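Local structure of importin-95 (Chaetomium thermophilum, 4XRI) at residues I453-H458 with E489-E494; K410-I415 with E447-A452; T731-V736 with T784-P789; D769-I774 with Q788-S793. The protein probably carries protein cargo into the nucleus as an importin-beta transport receptor and, like its relatives, probably binds a small GTPase. The protein carries 2 engineered substitutions. All blocks are in the same frame, centred on the assembly; numbering follows the deposited sequence.

Contact 1 (I453-H458 with E489-E494)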
loop_
_atom_site.group_PDB
_atom_site.type_symbol
_atom_site.label_atom_id
_atom_site.label_comp_id
_atom_site.label_asym_id
_atom_site.label_seq_id
_atom_site.Cartn_x
_atom_site.Cartn_y
_atom_site.Cartn_z
ATOM N N ILE A 453 30.459 4.672 -6.297
ATOM C CA ILE A 453 31.304 3.723 -5.583
ATOM C C ILE A 453 32.201 2.978 -6.559
ATOM O O ILE A 453 31.711 2.291 -7.455
ATOM C CB ILE A 453 30.475 2.690 -4.790
ATOM C CG1 ILE A 453 29.249 3.346 -4.152
ATOM C CG2 ILE A 453 31.340 1.996 -3.749
ATOM C CD1 ILE A 453 28.325 2.357 -3.479
ATOM N N ASP A 454 33.512 3.111 -6.394
ATOM C CA ASP A 454 34.434 2.340 -7.215
ATOM C C ASP A 454 34.751 1.017 -6.528
ATOM O O ASP A 454 35.189 0.999 -5.377
ATOM C CB ASP A 454 35.721 3.112 -7.496
ATOM C CG ASP A 454 36.535 2.491 -8.616
ATOM O OD1 ASP A 454 36.383 2.928 -9.777
ATOM O OD2 ASP A 454 37.317 1.558 -8.339
ATOM N N PRO A 455 34.520 -0.095 -7.240
ATOM C CA PRO A 455 34.722 -1.460 -6.742
ATOM C C PRO A 455 36.120 -1.682 -6.181
ATOM O O PRO A 455 36.278 -2.076 -5.028
ATOM C CB PRO A 455 34.494 -2.325 -7.987
ATOM C CG PRO A 455 33.617 -1.501 -8.862
ATOM C CD PRO A 455 34.035 -0.083 -8.631
ATOM N N ASN A 456 37.124 -1.408 -7.003
ATOM C CA ASN A 456 38.515 -1.657 -6.654
ATOM C C ASN A 456 38.958 -1.000 -5.351
ATOM O O ASN A 456 39.845 -1.506 -4.662
ATOM C CB ASN A 456 39.409 -1.181 -7.793
ATOM C CG ASN A 456 38.864 -1.565 -9.153
ATOM O OD1 ASN A 456 38.657 -0.712 -10.016
ATOM N ND2 ASN A 456 38.613 -2.854 -9.346
ATOM N N THR A 457 38.328 0.118 -5.010
ATOM C CA THR A 457 38.729 0.884 -3.837
ATOM C C THR A 457 37.865 0.607 -2.608
ATOM O O THR A 457 38.387 0.335 -1.525
ATOM C CB THR A 457 38.692 2.399 -4.127
ATOM O OG1 THR A 457 39.330 2.664 -5.383
ATOM C CG2 THR A 457 39.404 3.168 -3.026
ATOM N N HIS A 458 36.548 0.673 -2.776
ATOM C CA HIS A 458 35.642 0.689 -1.628
ATOM C C HIS A 458 34.812 -0.578 -1.419
ATOM O O HIS A 458 34.338 -0.827 -0.310
ATOM C CB HIS A 458 34.689 1.882 -1.744
ATOM C CG HIS A 458 35.360 3.209 -1.625
ATOM N ND1 HIS A 458 36.221 3.525 -0.586
ATOM C CD2 HIS A 458 35.301 4.322 -2.396
ATOM C CE1 HIS A 458 36.658 4.754 -0.731
ATOM N NE2 HIS A 458 36.112 5.266 -1.829
ATOM N N GLU A 489 22.499 -6.149 -5.930
ATOM C CA GLU A 489 21.652 -5.701 -7.031
ATOM C C GLU A 489 22.393 -4.763 -7.980
ATOM O O GLU A 489 22.207 -4.825 -9.195
ATOM C CB GLU A 489 20.400 -5.004 -6.492
ATOM C CG GLU A 489 19.387 -5.939 -5.853
ATOM C CD GLU A 489 18.265 -5.190 -5.157
ATOM O OE1 GLU A 489 18.243 -3.943 -5.233
ATOM O OE2 GLU A 489 17.409 -5.849 -4.529
ATOM N N ARG A 490 23.229 -3.895 -7.418
ATOM C CA ARG A 490 23.894 -2.854 -8.196
ATOM C C ARG A 490 25.184 -3.323 -8.870
ATOM O O ARG A 490 25.604 -2.756 -9.878
ATOM C CB ARG A 490 24.196 -1.648 -7.304
ATOM C CG ARG A 490 22.962 -0.978 -6.723
ATOM C CD ARG A 490 22.084 -0.387 -7.808
ATOM N NE ARG A 490 20.745 -0.086 -7.312
ATOM C CZ ARG A 490 19.810 0.541 -8.019
ATOM N NH1 ARG A 490 20.072 0.942 -9.256
ATOM N NH2 ARG A 490 18.616 0.768 -7.488
ATOM N N PHE A 491 25.820 -4.347 -8.310
ATOM C CA PHE A 491 27.059 -4.872 -8.880
ATOM C C PHE A 491 26.844 -6.254 -9.485
ATOM O O PHE A 491 27.654 -7.163 -9.296
ATOM C CB PHE A 491 28.160 -4.928 -7.819
ATOM C CG PHE A 491 28.584 -3.578 -7.312
ATOM C CD1 PHE A 491 29.659 -2.916 -7.879
ATOM C CD2 PHE A 491 27.907 -2.971 -6.266
ATOM C CE1 PHE A 491 30.053 -1.676 -7.415
ATOM C CE2 PHE A 491 28.295 -1.730 -5.797
ATOM C CZ PHE A 491 29.369 -1.081 -6.372
ATOM N N ALA A 492 25.752 -6.398 -10.227
ATOM C CA ALA A 492 25.346 -7.690 -10.768
ATOM C C ALA A 492 26.041 -8.016 -12.085
ATOM O O ALA A 492 26.151 -9.183 -12.466
ATOM C CB ALA A 492 23.837 -7.724 -10.952
ATOM N N GLY A 493 26.510 -6.986 -12.779
ATOM C CA GLY A 493 27.161 -7.174 -14.061
ATOM C C GLY A 493 26.157 -7.307 -15.189
ATOM O O GLY A 493 24.956 -7.124 -14.991
ATOM N N GLU A 494 26.649 -7.635 -16.378
ATOM C CA GLU A 494 25.802 -7.727 -17.560
ATOM C C GLU A 494 25.231 -9.129 -17.731
ATOM O O GLU A 494 25.807 -10.099 -17.245
ATOM C CB GLU A 494 26.591 -7.322 -18.808
ATOM C CG GLU A 494 27.338 -6.005 -18.666
ATOM C CD GLU A 494 26.413 -4.825 -18.428
ATOM O OE1 GLU A 494 26.858 -3.839 -17.803
ATOM O OE2 GLU A 494 25.243 -4.880 -18.869
#
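Phe491 pushes the far end of its ring against Ile453 and Pro455, and both meet it at the edge, near the ring plane. Its CZ lies 4.2 Å from CB of Ile453, and its CE1 lies 3.9 Å from CG of Pro455, so neighbouring corners of one ring serve the two partners. The ring and the pyrrolidine cross obliquely. Phe491 is the residue at which the chain leaves helix 477-490; its CG is anti to the carbonyl carbon (chi1 -65°), which turns the ring toward 453-458. The contact thus joins the tail of one helix to the head of helix 455-472, the one before it in this all-helical HEAT-repeat solenoid of the importin-beta family. Asp454 holds the N-cap position there, and its carbonyl O accepts the backbone N-H groups of both Thr457 and His458, the latter at 3.0 Å between Asp454 O and His458 N. Pro455 follows directly as the first residue of the helix, and its CG is the atom that reaches the phenyl edge. Around this apolar cluster, Ile453 also rests on Met420 of helix 409-425 and Thr446 of helix 432-449, while Phe491 touches Pro501 in the loop beyond.

Contact 2 (K410-I415 with E447-A452)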
loop_
_atom_site.group_PDB
_atom_site.type_symbol
_atom_site.label_atom_id
_atom_site.label_comp_id
_atom_site.label_asym_id
_atom_site.label_seq_id
_atom_site.Cartn_x
_atom_site.Cartn_y
_atom_site.Cartn_z
ATOM N N LYS A 410 25.020 13.258 -10.527
ATOM C CA LYS A 410 26.260 13.933 -10.899
ATOM C C LYS A 410 26.802 14.829 -9.789
ATOM O O LYS A 410 28.011 14.892 -9.565
ATOM C CB LYS A 410 26.049 14.763 -12.165
ATOM C CG LYS A 410 25.799 13.935 -13.418
ATOM C CD LYS A 410 25.621 14.821 -14.641
ATOM C CE LYS A 410 25.421 13.993 -15.900
ATOM N NZ LYS A 410 25.213 14.845 -17.104
ATOM N N VAL A 411 25.905 15.516 -9.091
ATOM C CA VAL A 411 26.310 16.396 -8.002
ATOM C C VAL A 411 26.760 15.594 -6.781
ATOM O O VAL A 411 27.697 15.980 -6.081
ATOM C CB VAL A 411 25.170 17.353 -7.593
ATOM C CG1 VAL A 411 25.635 18.293 -6.491
ATOM C CG2 VAL A 411 24.694 18.151 -8.794
ATOM N N LEU A 412 26.097 14.469 -6.536
ATOM C CA LEU A 412 26.383 13.660 -5.356
ATOM C C LEU A 412 27.650 12.817 -5.494
ATOM O O LEU A 412 28.315 12.533 -4.496
ATOM C CB LEU A 412 25.202 12.744 -5.043
ATOM C CG LEU A 412 23.975 13.397 -4.415
ATOM C CD1 LEU A 412 22.857 12.380 -4.287
ATOM C CD2 LEU A 412 24.319 13.990 -3.058
ATOM N N GLU A 413 27.972 12.419 -6.725
ATOM C CA GLU A 413 29.103 11.523 -6.990
ATOM C C GLU A 413 30.410 11.937 -6.301
ATOM O O GLU A 413 31.038 11.112 -5.638
ATOM C CB GLU A 413 29.346 11.397 -8.499
ATOM C CG GLU A 413 28.171 10.829 -9.271
ATOM C CD GLU A 413 28.553 9.686 -10.188
ATOM O OE1 GLU A 413 29.723 9.626 -10.618
ATOM O OE2 GLU A 413 27.677 8.840 -10.466
ATOM N N PRO A 414 30.830 13.213 -6.440
ATOM C CA PRO A 414 32.098 13.543 -5.778
ATOM C C PRO A 414 31.986 13.595 -4.257
ATOM O O PRO A 414 32.985 13.396 -3.567
ATOM C CB PRO A 414 32.433 14.928 -6.341
ATOM C CG PRO A 414 31.116 15.519 -6.676
ATOM C CD PRO A 414 30.293 14.371 -7.181
ATOM N N ILE A 415 30.790 13.863 -3.745
ATOM C CA ILE A 415 30.578 13.910 -2.306
ATOM C C ILE A 415 30.555 12.499 -1.730
ATOM O O ILE A 415 31.047 12.258 -0.628
ATOM C CB ILE A 415 29.271 14.635 -1.953
ATOM C CG1 ILE A 415 29.223 15.995 -2.649
ATOM C CG2 ILE A 415 29.138 14.799 -0.446
ATOM C CD1 ILE A 415 27.984 16.792 -2.343
ATOM N N GLU A 447 22.237 2.329 -3.041
ATOM C CA GLU A 447 20.968 2.324 -3.762
ATOM C C GLU A 447 20.854 3.491 -4.735
ATOM O O GLU A 447 20.456 3.317 -5.887
ATOM C CB GLU A 447 19.805 2.362 -2.770
ATOM C CG GLU A 447 18.429 2.313 -3.404
ATOM C CD GLU A 447 17.322 2.383 -2.370
ATOM O OE1 GLU A 447 16.400 1.542 -2.423
ATOM O OE2 GLU A 447 17.375 3.282 -1.503
ATOM N N ALA A 448 21.213 4.680 -4.265
ATOM C CA ALA A 448 21.034 5.893 -5.050
ATOM C C ALA A 448 22.237 6.207 -5.933
ATOM O O ALA A 448 22.081 6.754 -7.024
ATOM C CB ALA A 448 20.743 7.067 -4.129
ATOM N N CYS A 449 23.435 5.867 -5.465
ATOM C CA CYS A 449 24.651 6.278 -6.163
ATOM C C CYS A 449 25.729 5.200 -6.213
ATOM O O CYS A 449 26.890 5.471 -5.908
ATOM C CB CYS A 449 25.230 7.535 -5.509
ATOM S SG CYS A 449 24.072 8.914 -5.339
ATOM N N SER A 450 25.352 3.988 -6.605
ATOM C CA SER A 450 26.315 2.896 -6.734
ATOM C C SER A 450 27.403 3.239 -7.744
ATOM O O SER A 450 28.546 2.796 -7.622
ATOM C CB SER A 450 25.614 1.602 -7.143
ATOM O OG SER A 450 24.714 1.823 -8.215
ATOM N N GLU A 451 27.031 4.043 -8.734
ATOM C CA GLU A 451 27.941 4.487 -9.782
ATOM C C GLU A 451 29.131 5.258 -9.216
ATOM O O GLU A 451 30.223 5.232 -9.780
ATOM C CB GLU A 451 27.193 5.357 -10.796
ATOM C CG GLU A 451 26.036 4.659 -11.511
ATOM C CD GLU A 451 24.754 4.608 -10.689
ATOM O OE1 GLU A 451 24.822 4.723 -9.446
ATOM O OE2 GLU A 451 23.673 4.456 -11.294
ATOM N N ALA A 452 28.911 5.942 -8.097
ATOM C CA ALA A 452 29.961 6.736 -7.470
ATOM C C ALA A 452 30.918 5.862 -6.668
ATOM O O ALA A 452 32.046 6.261 -6.386
ATOM C CB ALA A 452 29.353 7.806 -6.582
#
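The two backbones come closest at Glu413 and Ala452, whose CA atoms are 4.9 Å apart, close enough for the methyl of Ala452 to rest on main chain. Segment 410-415 is a piece of helix 409-425, kinked where the N atoms of Pro414 and Ile415 lack a bond to the preceding turn. The other segment, 447-452, carries the last part of helix 432-449 and the residues that follow, with Ala452 N bonded to Cys449 O at 3.0 Å. The CB of Ala452 sits 3.7 Å from CA of Glu413 and also approaches that residue's carbonyl O. Deeper in, the thiol of Cys449 packs against the flank of Leu412: SG is 3.8 Å from CD1 and nearly as near to CB, so the sulfur lies alongside the leucine chain. The pair links two consecutive helices of the HEAT-repeat solenoid, the start of one against the end of the next, and Leu412 continues the apolar layer to Ile374 of helix 374-384. On the more exposed side, Glu413 bends at chi2 (-130°), bringing OE2 to 3.5 Å from CB of Glu451. The two carboxylates do not pair; their planes stand 51° apart, and OE2 of Glu413 is 5.1 Å from OE1 of Glu451. Glu409 adds a third acid close to both, a clustering that would probably raise their proton affinity. Ser450 OG donates to OE1 of Glu451 at 3.2 Å from above the carboxylate plane, which may offset some of that charge.

Contact 3 (T731-V736 with T784-P789)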
loop_
_atom_site.group_PDB
_atom_site.type_symbol
_atom_site.label_atom_id
_atom_site.label_comp_id
_atom_site.label_asym_id
_atom_site.label_seq_id
_atom_site.Cartn_x
_atom_site.Cartn_y
_atom_site.Cartn_z
ATOM N N THR A 731 -13.079 -28.599 -27.603
ATOM C CA THR A 731 -13.933 -29.165 -26.566
ATOM C C THR A 731 -14.422 -28.094 -25.585
ATOM O O THR A 731 -15.526 -28.190 -25.048
ATOM C CB THR A 731 -13.185 -30.280 -25.795
ATOM O OG1 THR A 731 -12.898 -31.364 -26.688
ATOM C CG2 THR A 731 -14.013 -30.805 -24.627
ATOM N N TYR A 732 -13.611 -27.061 -25.376
ATOM C CA TYR A 732 -13.933 -26.029 -24.391
ATOM C C TYR A 732 -14.349 -24.701 -25.008
ATOM O O TYR A 732 -14.696 -23.764 -24.291
ATOM C CB TYR A 732 -12.737 -25.792 -23.467
ATOM C CG TYR A 732 -12.181 -27.062 -22.877
ATOM C CD1 TYR A 732 -12.845 -27.720 -21.851
ATOM C CD2 TYR A 732 -10.997 -27.610 -23.351
ATOM C CE1 TYR A 732 -12.345 -28.886 -21.312
ATOM C CE2 TYR A 732 -10.489 -28.778 -22.817
ATOM C CZ TYR A 732 -11.169 -29.410 -21.801
ATOM O OH TYR A 732 -10.667 -30.571 -21.272
ATOM N N LEU A 733 -14.328 -24.628 -26.335
ATOM C CA LEU A 733 -14.518 -23.356 -27.028
ATOM C C LEU A 733 -15.878 -22.719 -26.758
ATOM O O LEU A 733 -15.958 -21.522 -26.495
ATOM C CB LEU A 733 -14.337 -23.532 -28.536
ATOM C CG LEU A 733 -14.482 -22.234 -29.333
ATOM C CD1 LEU A 733 -13.510 -21.179 -28.815
ATOM C CD2 LEU A 733 -14.271 -22.479 -30.818
ATOM N N THR A 734 -16.941 -23.516 -26.823
ATOM C CA THR A 734 -18.287 -22.998 -26.599
ATOM C C THR A 734 -18.411 -22.333 -25.230
ATOM O O THR A 734 -18.876 -21.197 -25.120
ATOM C CB THR A 734 -19.349 -24.106 -26.712
ATOM O OG1 THR A 734 -19.347 -24.633 -28.043
ATOM C CG2 THR A 734 -20.728 -23.547 -26.397
ATOM N N ILE A 735 -17.989 -23.050 -24.195
ATOM C CA ILE A 735 -18.052 -22.551 -22.827
ATOM C C ILE A 735 -17.151 -21.339 -22.604
ATOM O O ILE A 735 -17.587 -20.320 -22.073
ATOM C CB ILE A 735 -17.659 -23.646 -21.818
ATOM C CG1 ILE A 735 -18.736 -24.729 -21.760
ATOM C CG2 ILE A 735 -17.438 -23.042 -20.439
ATOM C CD1 ILE A 735 -18.329 -25.925 -20.927
ATOM N N VAL A 736 -15.892 -21.453 -23.012
ATOM C CA VAL A 736 -14.905 -20.405 -22.760
ATOM C C VAL A 736 -15.234 -19.111 -23.504
ATOM O O VAL A 736 -15.099 -18.016 -22.949
ATOM C CB VAL A 736 -13.487 -20.875 -23.150
ATOM C CG1 VAL A 736 -12.498 -19.724 -23.095
ATOM C CG2 VAL A 736 -13.036 -22.008 -22.236
ATOM N N THR A 784 -10.224 -22.725 -38.065
ATOM C CA THR A 784 -10.610 -21.315 -38.012
ATOM C C THR A 784 -12.092 -21.143 -38.333
ATOM O O THR A 784 -12.705 -20.137 -37.974
ATOM C CB THR A 784 -9.777 -20.449 -38.975
ATOM O OG1 THR A 784 -9.883 -20.969 -40.304
ATOM C CG2 THR A 784 -8.323 -20.441 -38.548
ATOM N N ASN A 785 -12.667 -22.142 -38.992
ATOM C CA ASN A 785 -14.093 -22.143 -39.278
ATOM C C ASN A 785 -14.929 -22.130 -38.003
ATOM O O ASN A 785 -15.919 -21.411 -37.905
ATOM C CB ASN A 785 -14.459 -23.355 -40.140
ATOM C CG ASN A 785 -13.915 -24.655 -39.582
ATOM O OD1 ASN A 785 -13.788 -24.819 -38.369
ATOM N ND2 ASN A 785 -13.584 -25.586 -40.469
ATOM N N VAL A 786 -14.520 -22.923 -37.020
ATOM C CA VAL A 786 -15.281 -23.020 -35.782
ATOM C C VAL A 786 -15.040 -21.798 -34.887
ATOM O O VAL A 786 -15.829 -21.493 -33.991
ATOM C CB VAL A 786 -14.947 -24.319 -35.014
ATOM C CG1 VAL A 786 -13.526 -24.313 -34.509
ATOM C CG2 VAL A 786 -15.864 -24.480 -33.868
ATOM N N LEU A 787 -13.957 -21.078 -35.154
ATOM C CA LEU A 787 -13.646 -19.871 -34.395
ATOM C C LEU A 787 -14.386 -18.657 -34.956
ATOM O O LEU A 787 -14.745 -17.740 -34.213
ATOM C CB LEU A 787 -12.140 -19.613 -34.394
ATOM C CG LEU A 787 -11.674 -18.280 -33.807
ATOM C CD1 LEU A 787 -11.968 -18.204 -32.314
ATOM C CD2 LEU A 787 -10.198 -18.056 -34.086
ATOM N N GLN A 788 -14.632 -18.679 -36.265
ATOM C CA GLN A 788 -15.248 -17.567 -37.002
ATOM C C GLN A 788 -16.449 -16.864 -36.335
ATOM O O GLN A 788 -16.526 -15.635 -36.365
ATOM C CB GLN A 788 -15.670 -18.060 -38.391
ATOM C CG GLN A 788 -16.870 -17.342 -38.998
ATOM C CD GLN A 788 -16.537 -15.954 -39.508
ATOM O OE1 GLN A 788 -15.476 -15.731 -40.092
ATOM N NE2 GLN A 788 -17.448 -15.011 -39.288
ATOM N N PRO A 789 -17.392 -17.623 -35.735
ATOM C CA PRO A 789 -18.537 -16.924 -35.132
ATOM C C PRO A 789 -18.205 -15.978 -33.971
ATOM O O PRO A 789 -19.056 -15.169 -33.598
ATOM C CB PRO A 789 -19.419 -18.078 -34.631
ATOM C CG PRO A 789 -19.089 -19.208 -35.519
ATOM C CD PRO A 789 -17.623 -19.080 -35.775
#
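Leu733 is the main contributor to this contact, reaching from helix 730-743 across to the short, weakly bonded helix 784-787, with Val786 and Leu787 receiving it. Its CG is anti to the backbone N (chi1 -178°), which extends the branch toward the other segment, and CD2 makes the touch. That methyl lies 4.0 Å from CG2 of Val786, the two side chains meeting tip to tip, with CG1 of Val786 only slightly farther off. The same CD2 is 3.7 Å from the carbonyl O of Val786, so it meets main chain as well as side chain. Leu787 takes part mainly through its backbone: its CA is 4.5 Å from CD2 of Leu733, while its own isobutyl group packs on Ile775 of helix 754-780. That long helix of the importin-beta HEAT-repeat solenoid lies between the two segments in sequence and backs both, since Leu733 also touches Ile774 and Val786 also touches Met778. A glycerol, probably from the crystallisation liquor, lies about 3 Å from the side chain of Val786. With one methyl meeting aliphatic groups and a carbonyl oxygen, the attachment of the short helix here rests on dispersion and burial, without directional polar bonds between the segments.

Contact 4 (D769-I774 with Q788-S793)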
loop_
_atom_site.group_PDB
_atom_site.type_symbol
_atom_site.label_atom_id
_atom_site.label_comp_id
_atom_site.label_asym_id
_atom_site.label_seq_id
_atom_site.Cartn_x
_atom_site.Cartn_y
_atom_site.Cartn_z
ATOM N N ASP A 769 -5.445 -12.229 -23.628
ATOM C CA ASP A 769 -4.524 -13.358 -23.581
ATOM C C ASP A 769 -5.251 -14.642 -23.961
ATOM O O ASP A 769 -4.724 -15.466 -24.708
ATOM C CB ASP A 769 -3.896 -13.499 -22.191
ATOM C CG ASP A 769 -2.951 -12.360 -21.858
ATOM O OD1 ASP A 769 -2.524 -11.642 -22.786
ATOM O OD2 ASP A 769 -2.629 -12.190 -20.665
ATOM N N ALA A 770 -6.464 -14.800 -23.438
ATOM C CA ALA A 770 -7.287 -15.969 -23.717
ATOM C C ALA A 770 -7.566 -16.090 -25.209
ATOM O O ALA A 770 -7.298 -17.129 -25.811
ATOM C CB ALA A 770 -8.591 -15.904 -22.934
ATOM N N TRP A 771 -8.090 -15.019 -25.802
ATOM C CA TRP A 771 -8.387 -15.015 -27.234
ATOM C C TRP A 771 -7.135 -15.290 -28.060
ATOM O O TRP A 771 -7.175 -16.041 -29.033
ATOM C CB TRP A 771 -9.010 -13.683 -27.664
ATOM C CG TRP A 771 -10.483 -13.556 -27.359
ATOM C CD1 TRP A 771 -11.095 -12.535 -26.685
ATOM C CD2 TRP A 771 -11.522 -14.479 -27.716
ATOM N NE1 TRP A 771 -12.448 -12.765 -26.605
ATOM C CE2 TRP A 771 -12.735 -13.951 -27.228
ATOM C CE3 TRP A 771 -11.544 -15.702 -28.399
ATOM C CZ2 TRP A 771 -13.955 -14.598 -27.402
ATOM C CZ3 TRP A 771 -12.757 -16.342 -28.571
ATOM C CH2 TRP A 771 -13.946 -15.790 -28.073
ATOM N N GLY A 772 -6.020 -14.698 -27.644
ATOM C CA GLY A 772 -4.749 -14.890 -28.319
ATOM C C GLY A 772 -4.318 -16.344 -28.390
ATOM O O GLY A 772 -3.916 -16.828 -29.445
ATOM N N GLY A 773 -4.408 -17.047 -27.267
ATOM C CA GLY A 773 -4.068 -18.458 -27.224
ATOM C C GLY A 773 -5.055 -19.300 -28.010
ATOM O O GLY A 773 -4.675 -20.267 -28.669
ATOM N N ILE A 774 -6.329 -18.924 -27.942
ATOM C CA ILE A 774 -7.386 -19.644 -28.638
ATOM C C ILE A 774 -7.254 -19.520 -30.157
ATOM O O ILE A 774 -7.348 -20.517 -30.879
ATOM C CB ILE A 774 -8.776 -19.143 -28.201
ATOM C CG1 ILE A 774 -9.067 -19.577 -26.762
ATOM C CG2 ILE A 774 -9.847 -19.669 -29.134
ATOM C CD1 ILE A 774 -10.314 -18.945 -26.168
ATOM N N GLN A 788 -14.632 -18.679 -36.265
ATOM C CA GLN A 788 -15.248 -17.567 -37.002
ATOM C C GLN A 788 -16.449 -16.864 -36.335
ATOM O O GLN A 788 -16.526 -15.635 -36.365
ATOM C CB GLN A 788 -15.670 -18.060 -38.391
ATOM C CG GLN A 788 -16.870 -17.342 -38.998
ATOM C CD GLN A 788 -16.537 -15.954 -39.508
ATOM O OE1 GLN A 788 -15.476 -15.731 -40.092
ATOM N NE2 GLN A 788 -17.448 -15.011 -39.288
ATOM N N PRO A 789 -17.392 -17.623 -35.735
ATOM C CA PRO A 789 -18.537 -16.924 -35.132
ATOM C C PRO A 789 -18.205 -15.978 -33.971
ATOM O O PRO A 789 -19.056 -15.169 -33.598
ATOM C CB PRO A 789 -19.419 -18.078 -34.631
ATOM C CG PRO A 789 -19.089 -19.208 -35.519
ATOM C CD PRO A 789 -17.623 -19.080 -35.775
ATOM N N TYR A 790 -17.004 -16.072 -33.413
ATOM C CA TYR A 790 -16.658 -15.288 -32.231
ATOM C C TYR A 790 -15.788 -14.082 -32.559
ATOM O O TYR A 790 -15.513 -13.252 -31.693
ATOM C CB TYR A 790 -15.945 -16.170 -31.207
ATOM C CG TYR A 790 -16.763 -17.364 -30.779
ATOM C CD1 TYR A 790 -17.912 -17.200 -30.019
ATOM C CD2 TYR A 790 -16.390 -18.654 -31.138
ATOM C CE1 TYR A 790 -18.670 -18.284 -29.626
ATOM C CE2 TYR A 790 -17.142 -19.747 -30.745
ATOM C CZ TYR A 790 -18.279 -19.555 -29.990
ATOM O OH TYR A 790 -19.030 -20.638 -29.598
ATOM N N VAL A 791 -15.367 -13.991 -33.815
ATOM C CA VAL A 791 -14.457 -12.940 -34.255
ATOM C C VAL A 791 -15.056 -11.545 -34.074
ATOM O O VAL A 791 -14.357 -10.609 -33.686
ATOM C CB VAL A 791 -14.059 -13.148 -35.731
ATOM C CG1 VAL A 791 -13.255 -11.971 -36.251
ATOM C CG2 VAL A 791 -13.265 -14.435 -35.877
ATOM N N GLU A 792 -16.351 -11.413 -34.341
ATOM C CA GLU A 792 -17.023 -10.123 -34.202
ATOM C C GLU A 792 -16.968 -9.609 -32.765
ATOM O O GLU A 792 -16.752 -8.420 -32.530
ATOM C CB GLU A 792 -18.480 -10.215 -34.664
ATOM C CG GLU A 792 -19.246 -8.906 -34.520
ATOM C CD GLU A 792 -20.592 -8.926 -35.217
ATOM O OE1 GLU A 792 -20.990 -9.998 -35.720
ATOM O OE2 GLU A 792 -21.251 -7.865 -35.267
ATOM N N SER A 793 -17.157 -10.511 -31.808
ATOM C CA SER A 793 -17.115 -10.145 -30.396
ATOM C C SER A 793 -15.706 -9.744 -29.974
ATOM O O SER A 793 -15.526 -8.954 -29.049
ATOM C CB SER A 793 -17.612 -11.300 -29.527
ATOM O OG SER A 793 -16.750 -12.419 -29.633
#
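Tyr790 meets Trp771 first as the chain passes from the turn after helix 784-787 into helix 791-802. Its CB, rather than its phenol, makes the touch, 3.7 Å from CH2 of the indole and 4.1 Å from its CZ3. The two side chains cross at about a right angle. With CG anti to the carbonyl carbon (chi1 -58°), the tyrosine ring leads away from 769-774, and its side chain finds Ala737 of helix 730-743. Val791, which begins the next helix, packs on Tyr826. Farther along, Ser793 brings OG to 4.2 Å from CZ2 of Trp771, so the benzo end of the indole reaches both residues. This hydroxyl donates to the carbonyl O of Tyr790, but the 2.5 Å between Ser793 OG and Tyr790 O is unusually short, and the exact geometry is doubtful. As modelled, the bond links Ser793 back to Tyr790, three residues earlier. A weak bond also joins OG to Gln741 NE2. Trp771 itself projects from helix 754-780 and rests on Leu740 as well, placing the indole where that helix, helix 730-743 and helix 791-802 converge in the HEAT-repeat stack. The chemistry implies an essentially apolar contact: the benzo end of the indole packs on Tyr790 CB, while Ser793 OG lies beside it and finds its polar partners in Tyr790 O and, weakly, Gln741.

How the contacts relate
The four contacts form two pairs along the helical solenoid. Contact 2 closes before contact 1 opens; their centres are 13 Å apart and they touch through Arg490 and Phe491 against 447-452, with helix 432-449 followed directly by helix 455-472. Contacts 3 and 4 lie much later in the chain, their centres 8 Å apart, sharing Gln788 and Pro789 and meeting where Val736 packs on Ile774 and Leu733 on Tyr790. Helices 730-743, 754-780 and 784-787 succeed one another there. The pairs are well separated, with centres 49 to 58 Å apart, and do not touch. Such local helix-to-helix joints, repeated along the chain, build an extended superhelix, consistent with the flexibility ascribed to this receptor.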